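Local coordinates for protein aminoglycoside phosphotransferase (Mycobacterium smegmatis, PDB 6EF6) that phosphorylates (S)-1-amino-2-propanol as the kinase of the aminoacetone utilization microcompartment, at residues H37-D42 with P104-R109; S66-H71 with V126-M131. All blocks are in the same frame, centred on the assembly; numbering follows the deposited sequence.

Interaction 1: residues H37-D42 with P104-R109; sequences HYDVSD and PARDGR
A loop-to-loop contact joins H37-D42, which leads from helix 28-35 to strand 45-48, with P104-R109, the loop before strand 112-114. It lies near the surface: Y38 and A105 are buried, while D39 and R106 are exposed. One direct backbone bond ties the loops: R106 N gives its hydrogen to H37 O at 2.7 Å, with an N-H...O angle of 147°. The same H37 O has the methyl of A105 beside it, and the aliphatic part of R106 lies against it. A105 begins a type I turn that ends at G108. Y38 leaves the backbone away from the turn, but with its CG beside the backbone N (chi1 -62°) the ring comes back under it, and Y38 CE1 lies 3.6 Å from A105 CA. P104 O sits at the ring edge, 3.7 Å from Y38 CD1. A water is shared between the loops; it donates to P104 O and accepts a longer bond from D39 N. Farther out, R106 bends at chi3 and brings NH1 to D39 OD1 at 3.1 Å. The carboxylate meets the guanidinium edge with the two planes 88° apart. Just after the turn, R109 N donates to D107 OD1 in an Asx turn. The short backbone bond and the buried packing probably hold the loops together more than the exposed salt bridge, whose hydrogen bond is weak.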
ATOM      1  N   HIS A  37      -5.406  15.463  22.983  1.00 33.88           N
ATOM      2  CA  HIS A  37      -6.777  15.104  22.618  1.00 33.28           C
ATOM      3  C   HIS A  37      -7.153  13.683  23.007  1.00 34.65           C
ATOM      4  O   HIS A  37      -8.288  13.271  22.776  1.00 35.84           O
ATOM      5  CB  HIS A  37      -6.994  15.331  21.124  1.00 32.11           C
ATOM      6  CG  HIS A  37      -6.939  16.770  20.756  1.00 38.02           C
ATOM      7  ND1 HIS A  37      -5.749  17.428  20.521  1.00 44.86           N
ATOM      8  CD2 HIS A  37      -7.912  17.704  20.656  1.00 43.66           C
ATOM      9  CE1 HIS A  37      -5.999  18.699  20.267  1.00 46.62           C
ATOM     10  NE2 HIS A  37      -7.302  18.897  20.353  1.00 47.76           N
ATOM     11  N   TYR A  38      -6.259  12.949  23.631  1.00 33.15           N
ATOM     12  CA  TYR A  38      -6.468  11.567  24.004  1.00 36.60           C
ATOM     13  C   TYR A  38      -6.201  11.404  25.492  1.00 41.89           C
ATOM     14  O   TYR A  38      -5.560  12.244  26.132  1.00 37.95           O
ATOM     15  CB  TYR A  38      -5.549  10.656  23.180  1.00 30.15           C
ATOM     16  CG  TYR A  38      -5.838  10.737  21.689  1.00 30.36           C
ATOM     17  CD1 TYR A  38      -6.865   9.973  21.106  1.00 29.66           C
ATOM     18  CD2 TYR A  38      -5.089  11.548  20.850  1.00 29.75           C
ATOM     19  CE1 TYR A  38      -7.125  10.023  19.747  1.00 27.95           C
ATOM     20  CE2 TYR A  38      -5.339  11.593  19.477  1.00 27.13           C
ATOM     21  CZ  TYR A  38      -6.351  10.812  18.929  1.00 31.37           C
ATOM     22  OH  TYR A  38      -6.594  10.845  17.582  1.00 31.45           O
ATOM     23  N   ASP A  39      -6.721  10.307  26.039  1.00 38.85           N
ATOM     24  CA  ASP A  39      -6.598  10.052  27.461  1.00 36.02           C
ATOM     25  C   ASP A  39      -5.198   9.641  27.866  1.00 45.20           C
ATOM     26  O   ASP A  39      -4.856   9.747  29.048  1.00 57.71           O
ATOM     27  CB  ASP A  39      -7.639   9.035  27.906  1.00 47.63           C
ATOM     28  CG  ASP A  39      -9.015   9.650  28.016  1.00 54.35           C
ATOM     29  OD1 ASP A  39      -9.103  10.822  28.452  1.00 54.04           O
ATOM     30  OD2 ASP A  39     -10.001   8.986  27.652  1.00 57.53           O
ATOM     31  N   VAL A  40      -4.377   9.200  26.922  1.00 39.68           N
ATOM     32  CA  VAL A  40      -2.991   8.916  27.243  1.00 47.10           C
ATOM     33  C   VAL A  40      -2.288  10.206  27.658  1.00 44.70           C
ATOM     34  O   VAL A  40      -2.538  11.286  27.105  1.00 45.77           O
ATOM     35  CB  VAL A  40      -2.317   8.249  26.033  1.00 45.27           C
ATOM     36  CG1 VAL A  40      -2.357   9.181  24.839  1.00 45.34           C
ATOM     37  CG2 VAL A  40      -0.900   7.846  26.394  1.00 46.29           C
ATOM     38  N   SER A  41      -1.396  10.092  28.641  1.00 44.30           N
ATOM     39  CA  SER A  41      -0.713  11.260  29.192  1.00 39.12           C
ATOM     40  C   SER A  41      -0.093  12.113  28.086  1.00 42.58           C
ATOM     41  O   SER A  41       0.451  11.600  27.101  1.00 38.66           O
ATOM     42  CB  SER A  41       0.368  10.806  30.170  1.00 44.51           C
ATOM     43  OG  SER A  41       1.267  11.853  30.446  1.00 56.03           O
ATOM     44  N   ASP A  42      -0.183  13.434  28.263  1.00 43.86           N
ATOM     45  CA  ASP A  42       0.408  14.375  27.319  1.00 43.12           C
ATOM     46  C   ASP A  42       1.932  14.284  27.311  1.00 42.13           C
ATOM     47  O   ASP A  42       2.565  14.695  26.329  1.00 41.53           O
ATOM     48  CB  ASP A  42       0.012  15.811  27.689  1.00 40.83           C
ATOM     49  CG  ASP A  42      -1.491  16.063  27.644  1.00 47.29           C
ATOM     50  OD1 ASP A  42      -2.273  15.212  27.167  1.00 46.73           O
ATOM     51  OD2 ASP A  42      -1.894  17.149  28.103  1.00 47.92           O
ATOM     52  N   PRO A 104     -10.777   6.507  19.714  1.00 30.46           N
ATOM     53  CA  PRO A 104     -11.359   7.844  19.583  1.00 32.15           C
ATOM     54  C   PRO A 104     -10.732   8.841  20.540  1.00 31.05           C
ATOM     55  O   PRO A 104     -10.251   8.494  21.623  1.00 30.34           O
ATOM     56  CB  PRO A 104     -12.840   7.630  19.921  1.00 34.15           C
ATOM     57  CG  PRO A 104     -13.081   6.179  19.646  1.00 36.61           C
ATOM     58  CD  PRO A 104     -11.802   5.505  20.050  1.00 35.57           C
ATOM     59  N   ALA A 105     -10.748  10.096  20.105  1.00 30.39           N
ATOM     60  CA  ALA A 105     -10.267  11.206  20.915  1.00 28.76           C
ATOM     61  C   ALA A 105     -11.229  11.450  22.071  1.00 32.14           C
ATOM     62  O   ALA A 105     -12.278  10.795  22.192  1.00 30.55           O
ATOM     63  CB  ALA A 105     -10.137  12.465  20.069  1.00 35.45           C
ATOM     64  N   ARG A 106     -10.894  12.440  22.911  1.00 31.01           N
ATOM     65  CA  ARG A 106     -11.665  12.658  24.128  1.00 32.32           C
ATOM     66  C   ARG A 106     -13.067  13.181  23.855  1.00 35.15           C
ATOM     67  O   ARG A 106     -13.907  13.153  24.760  1.00 34.43           O
ATOM     68  CB  ARG A 106     -10.948  13.652  25.043  1.00 33.30           C
ATOM     69  CG  ARG A 106      -9.701  13.103  25.647  1.00 35.00           C
ATOM     70  CD  ARG A 106      -8.778  14.238  26.127  1.00 41.50           C
ATOM     71  NE  ARG A 106      -9.438  15.219  27.004  1.00 43.62           N
ATOM     72  CZ  ARG A 106      -9.709  15.011  28.290  1.00 36.43           C
ATOM     73  NH1 ARG A 106      -9.439  13.837  28.832  1.00 37.68           N
ATOM     74  NH2 ARG A 106     -10.287  15.946  29.024  1.00 37.82           N
ATOM     75  N   ASP A 107     -13.322  13.674  22.645  1.00 32.64           N
ATOM     76  CA  ASP A 107     -14.639  14.130  22.235  1.00 33.39           C
ATOM     77  C   ASP A 107     -15.321  13.129  21.319  1.00 32.69           C
ATOM     78  O   ASP A 107     -16.395  13.424  20.781  1.00 34.31           O
ATOM     79  CB  ASP A 107     -14.549  15.477  21.514  1.00 34.23           C
ATOM     80  CG  ASP A 107     -13.719  15.411  20.233  1.00 34.11           C
ATOM     81  OD1 ASP A 107     -13.120  14.371  19.967  1.00 34.72           O
ATOM     82  OD2 ASP A 107     -13.668  16.444  19.519  1.00 44.21           O
ATOM     83  N   GLY A 108     -14.734  11.960  21.166  1.00 31.50           N
ATOM     84  CA  GLY A 108     -15.357  10.879  20.430  1.00 37.12           C
ATOM     85  C   GLY A 108     -15.006  10.824  18.967  1.00 36.22           C
ATOM     86  O   GLY A 108     -15.433   9.889  18.279  1.00 41.81           O
ATOM     87  N   ARG A 109     -14.257  11.772  18.449  1.00 36.53           N
ATOM     88  CA  ARG A 109     -14.000  11.764  17.023  1.00 36.69           C
ATOM     89  C   ARG A 109     -12.824  10.865  16.686  1.00 30.73           C
ATOM     90  O   ARG A 109     -11.946  10.606  17.513  1.00 29.49           O
ATOM     91  CB  ARG A 109     -13.818  13.188  16.528  1.00 38.99           C
ATOM     92  CG  ARG A 109     -15.162  13.943  16.702  1.00 57.68           C
ATOM     93  CD  ARG A 109     -15.107  15.425  16.407  1.00 72.79           C
ATOM     94  NE  ARG A 109     -14.182  15.729  15.320  1.00 80.22           N
ATOM     95  CZ  ARG A 109     -12.973  16.267  15.474  1.00 84.44           C
ATOM     96  NH1 ARG A 109     -12.216  16.495  14.408  1.00 92.35           N
ATOM     97  NH2 ARG A 109     -12.516  16.591  16.679  1.00 74.49           N
TER
HETATM   98  O   HOH W   1      -9.012   9.243  23.945  1.00 34.68           O

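Interaction 2: residues S66-H71 with V126-M131. With BEZ (benzoic acid), chain B.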
ATOM      1  N   SER A  66       0.181   2.351  22.460  1.00 30.07           N
ATOM      2  CA  SER A  66      -0.725   2.597  21.341  1.00 26.72           C
ATOM      3  C   SER A  66       0.066   3.224  20.199  1.00 26.38           C
ATOM      4  O   SER A  66       1.274   3.421  20.302  1.00 28.24           O
ATOM      5  CB  SER A  66      -1.948   3.423  21.773  1.00 27.95           C
ATOM      6  OG  SER A  66      -1.570   4.667  22.350  1.00 30.81           O
ATOM      7  N   ILE A  67      -0.613   3.465  19.079  1.00 25.75           N
ATOM      8  CA  ILE A  67       0.034   3.921  17.855  1.00 27.66           C
ATOM      9  C   ILE A  67      -0.619   5.199  17.351  1.00 26.90           C
ATOM     10  O   ILE A  67      -1.845   5.260  17.172  1.00 28.51           O
ATOM     11  CB  ILE A  67       0.020   2.828  16.773  1.00 27.17           C
ATOM     12  CG1 ILE A  67       0.914   1.672  17.247  1.00 31.48           C
ATOM     13  CG2 ILE A  67       0.510   3.401  15.468  1.00 27.25           C
ATOM     14  CD1 ILE A  67       0.756   0.418  16.442  1.00 43.08           C
ATOM     15  N   LEU A  68       0.191   6.217  17.092  1.00 25.13           N
ATOM     16  CA  LEU A  68      -0.321   7.487  16.590  1.00 28.03           C
ATOM     17  C   LEU A  68       0.177   7.715  15.162  1.00 26.00           C
ATOM     18  O   LEU A  68       1.391   7.723  14.921  1.00 29.69           O
ATOM     19  CB  LEU A  68       0.130   8.622  17.515  1.00 30.99           C
ATOM     20  CG  LEU A  68      -0.537   9.959  17.309  1.00 36.49           C
ATOM     21  CD1 LEU A  68      -1.984   9.918  17.721  1.00 34.63           C
ATOM     22  CD2 LEU A  68       0.211  11.009  18.154  1.00 41.14           C
ATOM     23  N   ARG A  69      -0.737   7.894  14.214  1.00 25.12           N
ATOM     24  CA  ARG A  69      -0.399   8.142  12.816  1.00 22.60           C
ATOM     25  C   ARG A  69      -0.623   9.616  12.465  1.00 24.62           C
ATOM     26  O   ARG A  69      -1.763  10.099  12.506  1.00 27.96           O
ATOM     27  CB  ARG A  69      -1.271   7.264  11.915  1.00 26.62           C
ATOM     28  CG  ARG A  69      -1.041   7.455  10.428  1.00 25.63           C
ATOM     29  CD  ARG A  69      -1.905   6.473   9.635  1.00 25.43           C
ATOM     30  NE  ARG A  69      -3.288   6.894   9.594  1.00 24.10           N
ATOM     31  CZ  ARG A  69      -4.245   6.221   8.950  1.00 22.31           C
ATOM     32  NH1 ARG A  69      -3.982   5.042   8.371  1.00 22.09           N
ATOM     33  NH2 ARG A  69      -5.443   6.749   8.875  1.00 25.84           N
ATOM     34  N   VAL A  70       0.441  10.324  12.095  1.00 24.19           N
ATOM     35  CA  VAL A  70       0.354  11.726  11.680  1.00 25.95           C
ATOM     36  C   VAL A  70       0.372  11.770  10.149  1.00 27.04           C
ATOM     37  O   VAL A  70       1.377  11.440   9.518  1.00 27.98           O
ATOM     38  CB  VAL A  70       1.495  12.565  12.271  1.00 26.00           C
ATOM     39  CG1 VAL A  70       1.425  14.024  11.767  1.00 28.21           C
ATOM     40  CG2 VAL A  70       1.453  12.559  13.797  1.00 29.35           C
ATOM     41  N   HIS A  71      -0.729  12.193   9.532  1.00 27.41           N
ATOM     42  CA  HIS A  71      -0.835  12.149   8.077  1.00 26.62           C
ATOM     43  C   HIS A  71       0.028  13.220   7.441  1.00 29.59           C
ATOM     44  O   HIS A  71       0.086  14.367   7.900  1.00 30.60           O
ATOM     45  CB  HIS A  71      -2.287  12.353   7.661  1.00 26.52           C
ATOM     46  CG  HIS A  71      -3.144  11.161   7.904  1.00 23.20           C
ATOM     47  ND1 HIS A  71      -3.425  10.250   6.915  1.00 24.48           N
ATOM     48  CD2 HIS A  71      -3.765  10.712   9.018  1.00 24.00           C
ATOM     49  CE1 HIS A  71      -4.174   9.282   7.420  1.00 25.08           C
ATOM     50  NE2 HIS A  71      -4.415   9.551   8.689  1.00 23.55           N
ATOM     51  N   VAL A 126      -4.592  13.444  12.214  1.00 27.34           N
ATOM     52  CA  VAL A 126      -3.986  12.424  13.054  1.00 28.25           C
ATOM     53  C   VAL A 126      -5.037  11.361  13.353  1.00 28.77           C
ATOM     54  O   VAL A 126      -6.203  11.686  13.583  1.00 27.82           O
ATOM     55  CB  VAL A 126      -3.455  13.088  14.348  1.00 33.68           C
ATOM     56  CG1 VAL A 126      -2.816  12.074  15.215  1.00 31.73           C
ATOM     57  CG2 VAL A 126      -2.456  14.206  13.990  1.00 29.24           C
ATOM     58  N   VAL A 127      -4.636  10.093  13.338  1.00 25.83           N
ATOM     59  CA  VAL A 127      -5.486   8.996  13.803  1.00 23.34           C
ATOM     60  C   VAL A 127      -4.704   8.175  14.826  1.00 24.01           C
ATOM     61  O   VAL A 127      -3.510   7.918  14.649  1.00 26.90           O
ATOM     62  CB  VAL A 127      -6.016   8.108  12.642  1.00 22.93           C
ATOM     63  CG1 VAL A 127      -6.933   7.050  13.199  1.00 22.36           C
ATOM     64  CG2 VAL A 127      -6.707   8.937  11.607  1.00 23.39           C
ATOM     65  N   HIS A 128      -5.366   7.795  15.916  1.00 25.71           N
ATOM     66  CA  HIS A 128      -4.791   7.012  17.006  1.00 25.05           C
ATOM     67  C   HIS A 128      -5.339   5.596  16.923  1.00 23.53           C
ATOM     68  O   HIS A 128      -6.548   5.413  16.746  1.00 24.77           O
ATOM     69  CB  HIS A 128      -5.169   7.667  18.330  1.00 26.63           C
ATOM     70  CG  HIS A 128      -4.384   7.206  19.519  1.00 26.86           C
ATOM     71  ND1 HIS A 128      -4.602   7.741  20.771  1.00 34.05           N
ATOM     72  CD2 HIS A 128      -3.372   6.320  19.665  1.00 33.46           C
ATOM     73  CE1 HIS A 128      -3.778   7.191  21.640  1.00 37.01           C
ATOM     74  NE2 HIS A 128      -3.009   6.334  20.998  1.00 33.97           N
ATOM     75  N   PHE A 129      -4.466   4.597  17.004  1.00 25.64           N
ATOM     76  CA  PHE A 129      -4.859   3.195  16.941  1.00 22.64           C
ATOM     77  C   PHE A 129      -4.402   2.441  18.186  1.00 24.71           C
ATOM     78  O   PHE A 129      -3.400   2.808  18.816  1.00 25.75           O
ATOM     79  CB  PHE A 129      -4.209   2.512  15.716  1.00 24.58           C
ATOM     80  CG  PHE A 129      -4.638   3.088  14.380  1.00 24.62           C
ATOM     81  CD1 PHE A 129      -5.860   2.738  13.816  1.00 22.05           C
ATOM     82  CD2 PHE A 129      -3.796   3.953  13.676  1.00 27.42           C
ATOM     83  CE1 PHE A 129      -6.239   3.248  12.566  1.00 22.88           C
ATOM     84  CE2 PHE A 129      -4.165   4.484  12.449  1.00 24.19           C
ATOM     85  CZ  PHE A 129      -5.382   4.108  11.871  1.00 23.23           C
ATOM     86  N   GLU A 130      -5.091   1.333  18.494  1.00 25.65           N
ATOM     87  CA  GLU A 130      -4.638   0.458  19.563  1.00 27.27           C
ATOM     88  C   GLU A 130      -3.332  -0.208  19.152  1.00 31.84           C
ATOM     89  O   GLU A 130      -3.000  -0.308  17.961  1.00 25.29           O
ATOM     90  CB  GLU A 130      -5.692  -0.599  19.899  1.00 30.48           C
ATOM     91  CG  GLU A 130      -7.003  -0.003  20.405  1.00 37.41           C
ATOM     92  CD  GLU A 130      -7.985  -1.031  20.940  1.00 44.89           C
ATOM     93  OE1 GLU A 130      -7.731  -2.247  20.811  1.00 45.68           O
ATOM     94  OE2 GLU A 130      -9.030  -0.610  21.483  1.00 46.05           O
ATOM     95  N   MET A 131      -2.592  -0.672  20.155  1.00 28.54           N
ATOM     96  CA  MET A 131      -1.332  -1.359  19.894  1.00 25.98           C
ATOM     97  C   MET A 131      -1.585  -2.574  18.993  1.00 29.12           C
ATOM     98  O   MET A 131      -2.647  -3.207  19.032  1.00 27.07           O
ATOM     99  CB  MET A 131      -0.668  -1.773  21.215  1.00 27.52           C
ATOM    100  CG  MET A 131       0.692  -2.382  21.069  1.00 32.41           C
ATOM    101  SD  MET A 131       1.797  -1.351  20.116  1.00 30.50           S
ATOM    102  CE  MET A 131       3.306  -2.290  20.144  1.00 34.52           C
TER
HETATM  103  C   BEZ B 401      -1.035   2.971   9.777  1.00 33.55           C
HETATM  104  O1  BEZ B 401      -2.144   2.995   9.244  1.00 31.00           O
HETATM  105  O2  BEZ B 401      -0.106   3.693   9.314  1.00 36.59           O
HETATM  106  C1  BEZ B 401      -0.832   2.078  10.953  1.00 28.18           C
HETATM  107  C2  BEZ B 401       0.442   1.697  11.332  1.00 32.25           C
HETATM  108  C3  BEZ B 401       0.608   0.866  12.434  1.00 35.12           C
HETATM  109  C4  BEZ B 401      -0.499   0.412  13.137  1.00 34.21           C
HETATM  110  C5  BEZ B 401      -1.779   0.801  12.752  1.00 29.93           C
HETATM  111  C6  BEZ B 401      -1.938   1.623  11.656  1.00 33.39           C
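Strands 64-70 and 124-130, paired antiparallel through I67-V70 and V126-F129, belong to the five-stranded sheet, and one of their faces lines the benzoic acid pocket. In the kinase-like fold of the phosphotransferase family this is the N-terminal lobe sheet. I67 with F129 and R69 with V127 are hydrogen-bonded pairs. F129 N to I67 O is the shortest of their four bonds, at 2.7 Å, and nearly straight at 175°. Between them L68 and H128 form a non-hydrogen-bonded pair.

I67, R69, V127 and F129 point to the ligand side. The F129 ring lies between V127 CG1 on one face and the benzoic acid ring on the other, with F129 CD2 3.6 Å from BEZ C6. I67 CD1 touches BEZ C4 at 3.5 Å. R69 extends to CD, then turns at chi3 (76°). The F129 ring edge points at the guanidinium face, F129 CZ lying 3.8 Å from R69 CZ, with the planes 83° apart. From there R69 NH1 donates to BEZ O1 at 2.9 Å, while NH2 forms a salt bridge with E84. This link from the third strand to helix 78-94 recalls the strand-to-helix Lys-Glu pair of protein kinases.

H128 lies on the other face, and its NE2 shares a 2.6 Å hydrogen bond with S66 OG in the imidazole plane. S66 OG also bonds H64 NE2. L68 CD1 presses on V126 CG1 at a tight 3.4 Å.

Strand 55-61 flanks S66-V70, and V126 bonds to V112 of strand 112-114. Helix 28-35 covers L68, V70 and V126. Helix 78-94 packs on R69, V127 and F129 from the ligand side.

In the fold
From the N terminus, the chain leaves helix 28-35 through H37-D42, builds strands 45-48, 55-61 and 64-70, and then runs through helix 78-94 to P104-R109. There interaction 1 closes a long loop. After strand 112-114 the chain returns as strand 124-130 and pairs with S66-H71, closing interaction 2. The two closures cross, because their segments alternate along the sequence. Their centres are 11 Å apart, and they meet where the Y38 and H128 rings pack edge-to-face. Y38 also packs on L68. Interaction 1 thus joins two loops beside the sheet, against V112 of its outermost strand 112-114, and interaction 2 joins its strands beside the ligand pocket.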